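Local coordinates for putative gdp-fucose protein o-fucosyltransferase 1 (Caenorhabditis elegans, PDB 3ZY4) that is probably a glycosyltransferase of the protein O-fucosyltransferase 1 family, with a two-domain fold of the GT-B type, at residues 35-40 with 152-157; 94-99 with 170-175; 213-218 with 326-331. All coordinates share one frame; numbering follows the deposited sequence.

Interaction 1: residues 35-40 with 152-157; sequences KALDRT and GSRKKW
Bends at chi2 (-149°) and chi3 (144°) swing the guanidinium of Arg154 off the first turn of helix 153-160 and bring its NE to the backbone carbonyl of Ala36. NE donates to Ala36 O at a modelled distance of 2.5 Å, so short that the exact length is doubtful and the finer geometry of the bond is not pressed. The carbonyl oxygen meets the guanidinium at its edge, near the plane, with NH2 3.0 Å from Ala36 O. CB of Asp38 also lies at that edge, whereas its carboxylate does not touch the arginine. Asp38, with positive phi, is the C-prime residue of a Schellman motif that ends helix 20-37, so the guanidinium is set against a helix C-terminus, where the partial negative charge of the helix end would probably favour a cation.

Beside this polar link runs an apolar one. Leu37 CD1 packs against Trp157 CB at 3.9 Å, and CD2 of the same leucine stands 4.1 Å above the plane of the Trp157 indole, displaced toward its rim. With CG beside its backbone N (chi1 -85°), Trp157 turns the indole so that one face lies against Leu37 CD2.

The contact thus joins the end of helix 20-37 to the start of helix 153-160. The indole also meets Phe33 of the former helix edge-to-face, while its NE1 bonds to Gly145 O; Leu37 also reaches Leu169, linking the helix pair to strand 168-171 of the mixed sheet.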
loop_
_atom_site.group_PDB
_atom_site.type_symbol
_atom_site.label_atom_id
_atom_site.label_comp_id
_atom_site.label_asym_id
_atom_site.label_seq_id
_atom_site.Cartn_x
_atom_site.Cartn_y
_atom_site.Cartn_z
ATOM N N LYS A 35 -19.461 -3.175 12.317
ATOM C CA LYS A 35 -20.422 -2.893 13.344
ATOM C C LYS A 35 -20.463 -1.389 13.596
ATOM O O LYS A 35 -21.538 -0.805 13.774
ATOM C CB LYS A 35 -20.081 -3.656 14.634
ATOM C CG LYS A 35 -21.107 -3.397 15.773
ATOM C CD LYS A 35 -20.681 -4.074 17.067
ATOM C CE LYS A 35 -21.741 -3.925 18.139
ATOM N NZ LYS A 35 -21.246 -4.400 19.476
ATOM N N ALA A 36 -19.274 -0.783 13.622
ATOM C CA ALA A 36 -19.135 0.633 13.949
ATOM C C ALA A 36 -19.692 1.536 12.866
ATOM O O ALA A 36 -20.318 2.541 13.177
ATOM C CB ALA A 36 -17.710 0.967 14.249
ATOM N N LEU A 37 -19.484 1.156 11.611
ATOM C CA LEU A 37 -20.066 1.844 10.455
ATOM C C LEU A 37 -21.555 1.550 10.221
ATOM O O LEU A 37 -22.241 2.320 9.527
ATOM C CB LEU A 37 -19.263 1.493 9.204
ATOM C CG LEU A 37 -18.322 2.515 8.565
ATOM C CD1 LEU A 37 -17.586 3.396 9.576
ATOM C CD2 LEU A 37 -17.361 1.903 7.543
ATOM N N ASP A 38 -22.038 0.454 10.807
ATOM C CA ASP A 38 -23.437 -0.007 10.690
ATOM C C ASP A 38 -23.774 -0.375 9.248
ATOM O O ASP A 38 -24.873 -0.131 8.748
ATOM C CB ASP A 38 -24.444 1.014 11.265
ATOM C CG ASP A 38 -25.807 0.393 11.566
ATOM O OD1 ASP A 38 -25.875 -0.835 11.778
ATOM O OD2 ASP A 38 -26.817 1.142 11.600
ATOM N N ARG A 39 -22.807 -0.989 8.584
ATOM C CA ARG A 39 -23.034 -1.572 7.273
ATOM C C ARG A 39 -22.992 -3.082 7.420
ATOM O O ARG A 39 -22.282 -3.598 8.267
ATOM C CB ARG A 39 -21.929 -1.154 6.289
ATOM C CG ARG A 39 -22.027 0.311 5.835
ATOM C CD ARG A 39 -20.985 0.540 4.765
ATOM N NE ARG A 39 -21.099 1.851 4.124
ATOM C CZ ARG A 39 -21.331 2.029 2.831
ATOM N NH1 ARG A 39 -21.427 0.986 2.010
ATOM N NH2 ARG A 39 -21.407 3.253 2.345
ATOM N N THR A 40 -23.750 -3.778 6.585
ATOM C CA THR A 40 -23.741 -5.244 6.548
ATOM C C THR A 40 -22.392 -5.752 6.057
ATOM O O THR A 40 -21.859 -5.247 5.050
ATOM C CB THR A 40 -24.779 -5.793 5.582
ATOM O OG1 THR A 40 -26.087 -5.511 6.067
ATOM C CG2 THR A 40 -24.624 -7.343 5.434
ATOM N N GLY A 152 -14.378 12.060 14.882
ATOM C CA GLY A 152 -14.816 12.480 13.551
ATOM C C GLY A 152 -14.524 11.480 12.439
ATOM O O GLY A 152 -14.977 11.671 11.308
ATOM N N SER A 153 -13.770 10.426 12.753
ATOM C CA SER A 153 -13.408 9.376 11.770
ATOM C C SER A 153 -14.608 8.591 11.257
ATOM O O SER A 153 -14.787 8.419 10.052
ATOM C CB SER A 153 -12.399 8.409 12.371
ATOM O OG SER A 153 -11.101 8.969 12.368
ATOM N N ARG A 154 -15.430 8.108 12.185
ATOM C CA ARG A 154 -16.662 7.407 11.846
ATOM C C ARG A 154 -17.532 8.265 10.912
ATOM O O ARG A 154 -18.006 7.804 9.875
ATOM C CB ARG A 154 -17.414 7.083 13.139
ATOM C CG ARG A 154 -18.105 5.739 13.172
ATOM C CD ARG A 154 -19.370 5.809 14.035
ATOM N NE ARG A 154 -20.441 4.981 13.478
ATOM C CZ ARG A 154 -21.311 5.386 12.552
ATOM N NH1 ARG A 154 -21.259 6.624 12.075
ATOM N NH2 ARG A 154 -22.242 4.553 12.103
ATOM N N LYS A 155 -17.725 9.525 11.289
ATOM C CA LYS A 155 -18.575 10.453 10.543
ATOM C C LYS A 155 -18.010 10.818 9.171
ATOM O O LYS A 155 -18.762 11.046 8.216
ATOM C CB LYS A 155 -18.794 11.728 11.367
ATOM C CG LYS A 155 -20.254 12.091 11.606
ATOM C CD LYS A 155 -21.013 10.995 12.362
ATOM C CE LYS A 155 -21.911 11.585 13.452
ATOM N NZ LYS A 155 -23.021 12.460 12.957
ATOM N N LYS A 156 -16.686 10.884 9.078
ATOM C CA LYS A 156 -16.026 11.142 7.800
ATOM C C LYS A 156 -16.251 9.985 6.823
ATOM O O LYS A 156 -16.454 10.213 5.636
ATOM C CB LYS A 156 -14.534 11.418 7.984
ATOM C CG LYS A 156 -14.217 12.864 8.330
ATOM C CD LYS A 156 -12.732 13.170 8.128
ATOM C CE LYS A 156 -12.446 14.642 8.406
ATOM N NZ LYS A 156 -10.988 14.927 8.580
ATOM N N TRP A 157 -16.233 8.752 7.321
ATOM C CA TRP A 157 -16.614 7.617 6.488
ATOM C C TRP A 157 -18.030 7.797 5.920
ATOM O O TRP A 157 -18.248 7.614 4.723
ATOM C CB TRP A 157 -16.515 6.310 7.270
ATOM C CG TRP A 157 -15.145 5.722 7.260
ATOM C CD1 TRP A 157 -14.220 5.791 8.256
ATOM C CD2 TRP A 157 -14.561 4.926 6.216
ATOM N NE1 TRP A 157 -13.072 5.118 7.891
ATOM C CE2 TRP A 157 -13.257 4.564 6.649
ATOM C CE3 TRP A 157 -15.005 4.492 4.961
ATOM C CZ2 TRP A 157 -12.387 3.790 5.864
ATOM C CZ3 TRP A 157 -14.124 3.708 4.171
ATOM C CH2 TRP A 157 -12.836 3.380 4.636
#

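Interaction 2: residues 94-99 with 170-175; sequences RKAFCW and AFSSAP. With SO4 (sulfate ion), chain E.
Phe97, Ala170 and Ser172 carry this contact, in which strands 96-98 and 168-171 run parallel. Phe97 N gives a weak bond to Ala170 O, 2.8 Å long but bent to 127° at the hydrogen. That same oxygen sits at the edge of the Phe97 ring, near its plane, and the methyl group of Ala170 rests 3.6 Å from Lys95 O. Parallel pairing sets Phe97 beside Phe171 with both side chains on one face of the sheet, which brings Phe97 CB over a face of the Phe171 ring in a CH-pi contact, 4.3 Å from the centroid; Pro175 CB also covers a face of that ring, centred over it.

Ser172 closes the ladder. Its N donates to Phe97 O over 3.3 Å in a nearly straight bond (172°), approaching somewhat out of the carbonyl plane. The hydroxyl of Ser172 is hydrogen-bonded to Ser116 OG, and Cys98, next along the first strand, forms a disulfide with Cys114.

Phe97 O is also met by a water, 2.7 Å away, which accepts from Ser173 N and is hydrogen-bonded to O2 of a bound sulfate. Trp99 N reaches sulfate O1 in a long, weak bond of 3.5 Å. The sulfate is probably from the crystallisation liquor; its position is consistent with a polar spot that can accept an anion from backbone N-H groups, directly or through water, though the direct bond is weak.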
loop_
_atom_site.group_PDB
_atom_site.type_symbol
_atom_site.label_atom_id
_atom_site.label_comp_id
_atom_site.label_asym_id
_atom_site.label_seq_id
_atom_site.Cartn_x
_atom_site.Cartn_y
_atom_site.Cartn_z
ATOM N N ARG A 94 -18.387 -0.668 -9.453
ATOM C CA ARG A 94 -17.480 -1.473 -8.633
ATOM C C ARG A 94 -16.103 -0.828 -8.450
ATOM O O ARG A 94 -15.202 -0.941 -9.306
ATOM C CB ARG A 94 -17.375 -2.884 -9.182
ATOM C CG ARG A 94 -18.729 -3.570 -9.156
ATOM C CD ARG A 94 -18.685 -5.013 -9.574
ATOM N NE ARG A 94 -20.066 -5.461 -9.718
ATOM C CZ ARG A 94 -20.456 -6.561 -10.344
ATOM N NH1 ARG A 94 -19.575 -7.364 -10.907
ATOM N NH2 ARG A 94 -21.753 -6.850 -10.405
ATOM N N LYS A 95 -15.987 -0.117 -7.336
ATOM C CA LYS A 95 -14.778 0.610 -6.963
ATOM C C LYS A 95 -14.047 -0.062 -5.818
ATOM O O LYS A 95 -14.675 -0.549 -4.889
ATOM C CB LYS A 95 -15.132 2.047 -6.599
ATOM C CG LYS A 95 -15.605 2.834 -7.823
ATOM C CD LYS A 95 -16.137 4.191 -7.475
ATOM C CE LYS A 95 -15.770 5.131 -8.629
ATOM N NZ LYS A 95 -16.883 5.958 -9.103
ATOM N N ALA A 96 -12.714 -0.106 -5.911
ATOM C CA ALA A 96 -11.909 -0.623 -4.827
ATOM C C ALA A 96 -11.418 0.478 -3.886
ATOM O O ALA A 96 -11.296 1.639 -4.260
ATOM C CB ALA A 96 -10.749 -1.443 -5.371
ATOM N N PHE A 97 -11.156 0.096 -2.640
ATOM C CA PHE A 97 -10.858 1.060 -1.575
ATOM C C PHE A 97 -9.539 0.679 -0.924
ATOM O O PHE A 97 -9.372 -0.459 -0.497
ATOM C CB PHE A 97 -11.953 1.027 -0.504
ATOM C CG PHE A 97 -13.220 1.769 -0.884
ATOM C CD1 PHE A 97 -14.078 1.268 -1.874
ATOM C CD2 PHE A 97 -13.562 2.938 -0.228
ATOM C CE1 PHE A 97 -15.240 1.953 -2.204
ATOM C CE2 PHE A 97 -14.739 3.642 -0.541
ATOM C CZ PHE A 97 -15.573 3.154 -1.530
ATOM N N CYS A 98 -8.599 1.624 -0.878
ATOM C CA CYS A 98 -7.295 1.405 -0.240
ATOM C C CYS A 98 -6.802 2.740 0.332
ATOM O O CYS A 98 -7.477 3.769 0.198
ATOM C CB CYS A 98 -6.276 0.793 -1.224
ATOM S SG CYS A 98 -5.895 1.860 -2.619
ATOM N N TRP A 99 -5.637 2.737 0.965
ATOM C CA TRP A 99 -5.185 3.953 1.675
ATOM C C TRP A 99 -4.818 5.105 0.727
ATOM O O TRP A 99 -5.130 6.280 0.994
ATOM C CB TRP A 99 -3.954 3.634 2.517
ATOM C CG TRP A 99 -4.228 2.832 3.753
ATOM C CD1 TRP A 99 -4.332 1.520 3.839
ATOM C CD2 TRP A 99 -4.474 3.347 5.073
ATOM N NE1 TRP A 99 -4.580 1.118 5.136
ATOM C CE2 TRP A 99 -4.675 2.238 5.919
ATOM C CE3 TRP A 99 -4.533 4.629 5.617
ATOM C CZ2 TRP A 99 -4.948 2.375 7.284
ATOM C CZ3 TRP A 99 -4.769 4.770 6.968
ATOM C CH2 TRP A 99 -4.976 3.649 7.790
ATOM N N ALA A 170 -15.639 -1.929 -1.037
ATOM C CA ALA A 170 -14.862 -3.127 -1.382
ATOM C C ALA A 170 -13.378 -2.865 -1.150
ATOM O O ALA A 170 -12.783 -2.014 -1.807
ATOM C CB ALA A 170 -15.095 -3.517 -2.817
ATOM N N PHE A 171 -12.824 -3.577 -0.182
ATOM C CA PHE A 171 -11.482 -3.320 0.280
ATOM C C PHE A 171 -10.473 -4.280 -0.313
ATOM O O PHE A 171 -10.633 -5.504 -0.232
ATOM C CB PHE A 171 -11.387 -3.391 1.799
ATOM C CG PHE A 171 -12.068 -2.250 2.487
ATOM C CD1 PHE A 171 -13.426 -2.327 2.789
ATOM C CD2 PHE A 171 -11.369 -1.085 2.759
ATOM C CE1 PHE A 171 -14.083 -1.255 3.390
ATOM C CE2 PHE A 171 -12.021 0.018 3.368
ATOM C CZ PHE A 171 -13.368 -0.087 3.687
ATOM N N SER A 172 -9.390 -3.706 -0.816
ATOM C CA SER A 172 -8.274 -4.462 -1.402
ATOM C C SER A 172 -7.638 -5.416 -0.377
ATOM O O SER A 172 -7.226 -6.549 -0.703
ATOM C CB SER A 172 -7.234 -3.461 -1.905
ATOM O OG SER A 172 -7.845 -2.533 -2.762
ATOM N N SER A 173 -7.598 -4.965 0.865
ATOM C CA SER A 173 -7.035 -5.733 1.944
ATOM C C SER A 173 -7.962 -5.576 3.143
ATOM O O SER A 173 -8.734 -4.620 3.191
ATOM C CB SER A 173 -5.667 -5.155 2.284
ATOM O OG SER A 173 -4.975 -6.038 3.149
ATOM N N ALA A 174 -7.871 -6.472 4.123
ATOM C CA ALA A 174 -8.783 -6.384 5.252
ATOM C C ALA A 174 -8.673 -5.007 5.927
ATOM O O ALA A 174 -7.567 -4.593 6.266
ATOM C CB ALA A 174 -8.520 -7.524 6.253
ATOM N N PRO A 175 -9.810 -4.314 6.116
ATOM C CA PRO A 175 -9.788 -3.000 6.786
ATOM C C PRO A 175 -9.755 -3.170 8.339
ATOM O O PRO A 175 -10.747 -2.882 9.045
ATOM C CB PRO A 175 -11.100 -2.362 6.315
ATOM C CG PRO A 175 -12.064 -3.550 6.226
ATOM C CD PRO A 175 -11.162 -4.628 5.585
HETATM S S SO4 E . -4.366 -1.292 1.218
HETATM O O1 SO4 E . -3.747 -0.162 0.543
HETATM O O2 SO4 E . -5.553 -0.783 1.911
HETATM O O3 SO4 E . -4.761 -2.313 0.261
HETATM O O4 SO4 E . -3.423 -1.844 2.204
HETATM O O HOH W 1 -7.652 -1.825 1.129
#

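Interaction 3: residues 213-218 with 326-331; sequences FVAVHL and DLFVGN
Asp326 meets Phe213 just ahead of strand 327-330. Its OD1 takes the Phe213 N-H at 2.8 Å, the donor standing 45° out of the carboxylate plane. Phe213 O in turn receives Leu327 N at 3.3 Å and, weakly, Asp326 N, so side chain and backbone together close the start of the strand pair. Leu327 O then accepts from Ala215 N (2.8 Å), while Leu327 CB touches Val214 CG2.

The ring of Phe328, carried opposite its own backbone N (chi1 172°), runs along the neighbouring strand: CD1 comes 3.4 Å from Ala215 O, and His217 CB lies at the ring edge. Val329 N bonds to Ala215 O in an almost straight line (172°); Val329 O takes His217 N at 3.0 Å. Val329 CG2 packs on Val214 CG1 at 4.0 Å. Gly330, lacking a side chain, puts its N over a face of the Phe328 ring. Asn331 follows, its N bonded to Ser337 OG, which also holds His217 ND1.

These strands lie inside a five-stranded parallel sheet of order 3-2-1-4-5, as in Rossmann-like domains, with helix 264-278 over Val214, Val216, Leu327 and Val329, and helix 315-324 over Ala215 and Phe328.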
loop_
_atom_site.group_PDB
_atom_site.type_symbol
_atom_site.label_atom_id
_atom_site.label_comp_id
_atom_site.label_asym_id
_atom_site.label_seq_id
_atom_site.Cartn_x
_atom_site.Cartn_y
_atom_site.Cartn_z
ATOM N N PHE A 213 -6.234 -34.807 27.414
ATOM C CA PHE A 213 -5.148 -34.619 26.467
ATOM C C PHE A 213 -4.583 -33.207 26.468
ATOM O O PHE A 213 -5.301 -32.239 26.765
ATOM C CB PHE A 213 -5.478 -35.166 25.053
ATOM C CG PHE A 213 -6.353 -34.273 24.186
ATOM C CD1 PHE A 213 -7.746 -34.357 24.241
ATOM C CD2 PHE A 213 -5.771 -33.414 23.243
ATOM C CE1 PHE A 213 -8.553 -33.564 23.404
ATOM C CE2 PHE A 213 -6.562 -32.621 22.403
ATOM C CZ PHE A 213 -7.953 -32.696 22.480
ATOM N N VAL A 214 -3.279 -33.123 26.190
ATOM C CA VAL A 214 -2.576 -31.865 25.970
ATOM C C VAL A 214 -2.471 -31.661 24.448
ATOM O O VAL A 214 -2.035 -32.558 23.730
ATOM C CB VAL A 214 -1.147 -31.891 26.604
ATOM C CG1 VAL A 214 -0.336 -30.614 26.276
ATOM C CG2 VAL A 214 -1.235 -32.067 28.107
ATOM N N ALA A 215 -2.885 -30.493 23.959
ATOM C CA ALA A 215 -2.657 -30.138 22.557
ATOM C C ALA A 215 -1.540 -29.108 22.456
ATOM O O ALA A 215 -1.483 -28.168 23.247
ATOM C CB ALA A 215 -3.934 -29.590 21.914
ATOM N N VAL A 216 -0.635 -29.303 21.501
ATOM C CA VAL A 216 0.491 -28.386 21.321
ATOM C C VAL A 216 0.539 -27.843 19.900
ATOM O O VAL A 216 0.260 -28.569 18.944
ATOM C CB VAL A 216 1.847 -29.026 21.694
ATOM C CG1 VAL A 216 1.751 -29.676 23.060
ATOM C CG2 VAL A 216 2.279 -30.060 20.662
ATOM N N HIS A 217 0.867 -26.561 19.778
ATOM C CA HIS A 217 1.147 -25.977 18.475
ATOM C C HIS A 217 2.637 -25.748 18.316
ATOM O O HIS A 217 3.268 -25.071 19.133
ATOM C CB HIS A 217 0.385 -24.672 18.283
ATOM C CG HIS A 217 0.596 -24.046 16.937
ATOM N ND1 HIS A 217 0.606 -22.683 16.751
ATOM C CD2 HIS A 217 0.798 -24.596 15.714
ATOM C CE1 HIS A 217 0.806 -22.416 15.470
ATOM N NE2 HIS A 217 0.920 -23.561 14.816
ATOM N N LEU A 218 3.205 -26.328 17.268
ATOM C CA LEU A 218 4.621 -26.159 17.000
ATOM C C LEU A 218 4.836 -25.388 15.704
ATOM O O LEU A 218 4.246 -25.705 14.669
ATOM C CB LEU A 218 5.326 -27.521 16.952
ATOM C CG LEU A 218 5.089 -28.457 18.145
ATOM C CD1 LEU A 218 5.734 -29.805 17.889
ATOM C CD2 LEU A 218 5.600 -27.836 19.439
ATOM N N ASP A 326 -7.841 -30.584 26.857
ATOM C CA ASP A 326 -7.877 -30.347 28.282
ATOM C C ASP A 326 -6.862 -29.281 28.685
ATOM O O ASP A 326 -7.097 -28.519 29.613
ATOM C CB ASP A 326 -7.676 -31.652 29.045
ATOM C CG ASP A 326 -8.742 -32.671 28.708
ATOM O OD1 ASP A 326 -8.610 -33.354 27.664
ATOM O OD2 ASP A 326 -9.737 -32.749 29.459
ATOM N N LEU A 327 -5.737 -29.247 27.979
ATOM C CA LEU A 327 -4.722 -28.203 28.143
ATOM C C LEU A 327 -4.109 -27.914 26.778
ATOM O O LEU A 327 -3.753 -28.836 26.036
ATOM C CB LEU A 327 -3.633 -28.633 29.133
ATOM C CG LEU A 327 -2.474 -27.655 29.397
ATOM C CD1 LEU A 327 -2.975 -26.326 29.937
ATOM C CD2 LEU A 327 -1.448 -28.261 30.361
ATOM N N PHE A 328 -4.016 -26.628 26.450
ATOM C CA PHE A 328 -3.341 -26.176 25.246
ATOM C C PHE A 328 -1.984 -25.536 25.551
ATOM O O PHE A 328 -1.876 -24.692 26.425
ATOM C CB PHE A 328 -4.227 -25.179 24.500
ATOM C CG PHE A 328 -3.552 -24.516 23.338
ATOM C CD1 PHE A 328 -3.036 -25.273 22.286
ATOM C CD2 PHE A 328 -3.449 -23.128 23.280
ATOM C CE1 PHE A 328 -2.433 -24.655 21.186
ATOM C CE2 PHE A 328 -2.853 -22.501 22.186
ATOM C CZ PHE A 328 -2.328 -23.271 21.148
ATOM N N VAL A 329 -0.952 -25.945 24.816
ATOM C CA VAL A 329 0.352 -25.278 24.872
ATOM C C VAL A 329 0.706 -24.737 23.483
ATOM O O VAL A 329 0.978 -25.502 22.553
ATOM C CB VAL A 329 1.464 -26.219 25.374
ATOM C CG1 VAL A 329 2.760 -25.434 25.625
ATOM C CG2 VAL A 329 1.012 -26.914 26.639
ATOM N N GLY A 330 0.712 -23.417 23.365
ATOM C CA GLY A 330 0.892 -22.774 22.078
ATOM C C GLY A 330 2.187 -22.005 21.951
ATOM O O GLY A 330 3.004 -21.931 22.879
ATOM N N ASN A 331 2.368 -21.449 20.765
ATOM C CA ASN A 331 3.452 -20.543 20.507
ATOM C C ASN A 331 2.888 -19.143 20.600
ATOM O O ASN A 331 1.992 -18.767 19.823
ATOM C CB ASN A 331 4.049 -20.790 19.127
ATOM C CG ASN A 331 5.228 -19.878 18.840
ATOM O OD1 ASN A 331 5.115 -18.629 18.888
ATOM N ND2 ASN A 331 6.378 -20.488 18.555
#

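Overall arrangement
Interactions 1 and 2 belong to one half of the molecule and share a core: their centres are 15 Å apart, and Trp157 CH2 touches Phe171 CZ at 3.6 Å. Helix 153-160 leads on to strand 168-171, so the same run of chain serves both. Interaction 3 lies in the other, parallel sheet, its centre about 39 Å from that of interaction 1 and 37 Å from that of interaction 2, with nearest atoms about 26 and 20 Å away and the centre of the chain between. This separation is consistent with the two domains of a GT-B fold. Bound sulfates lie at interaction 2 and about 5 Å from the His217 side chain in interaction 3, and may mark pockets.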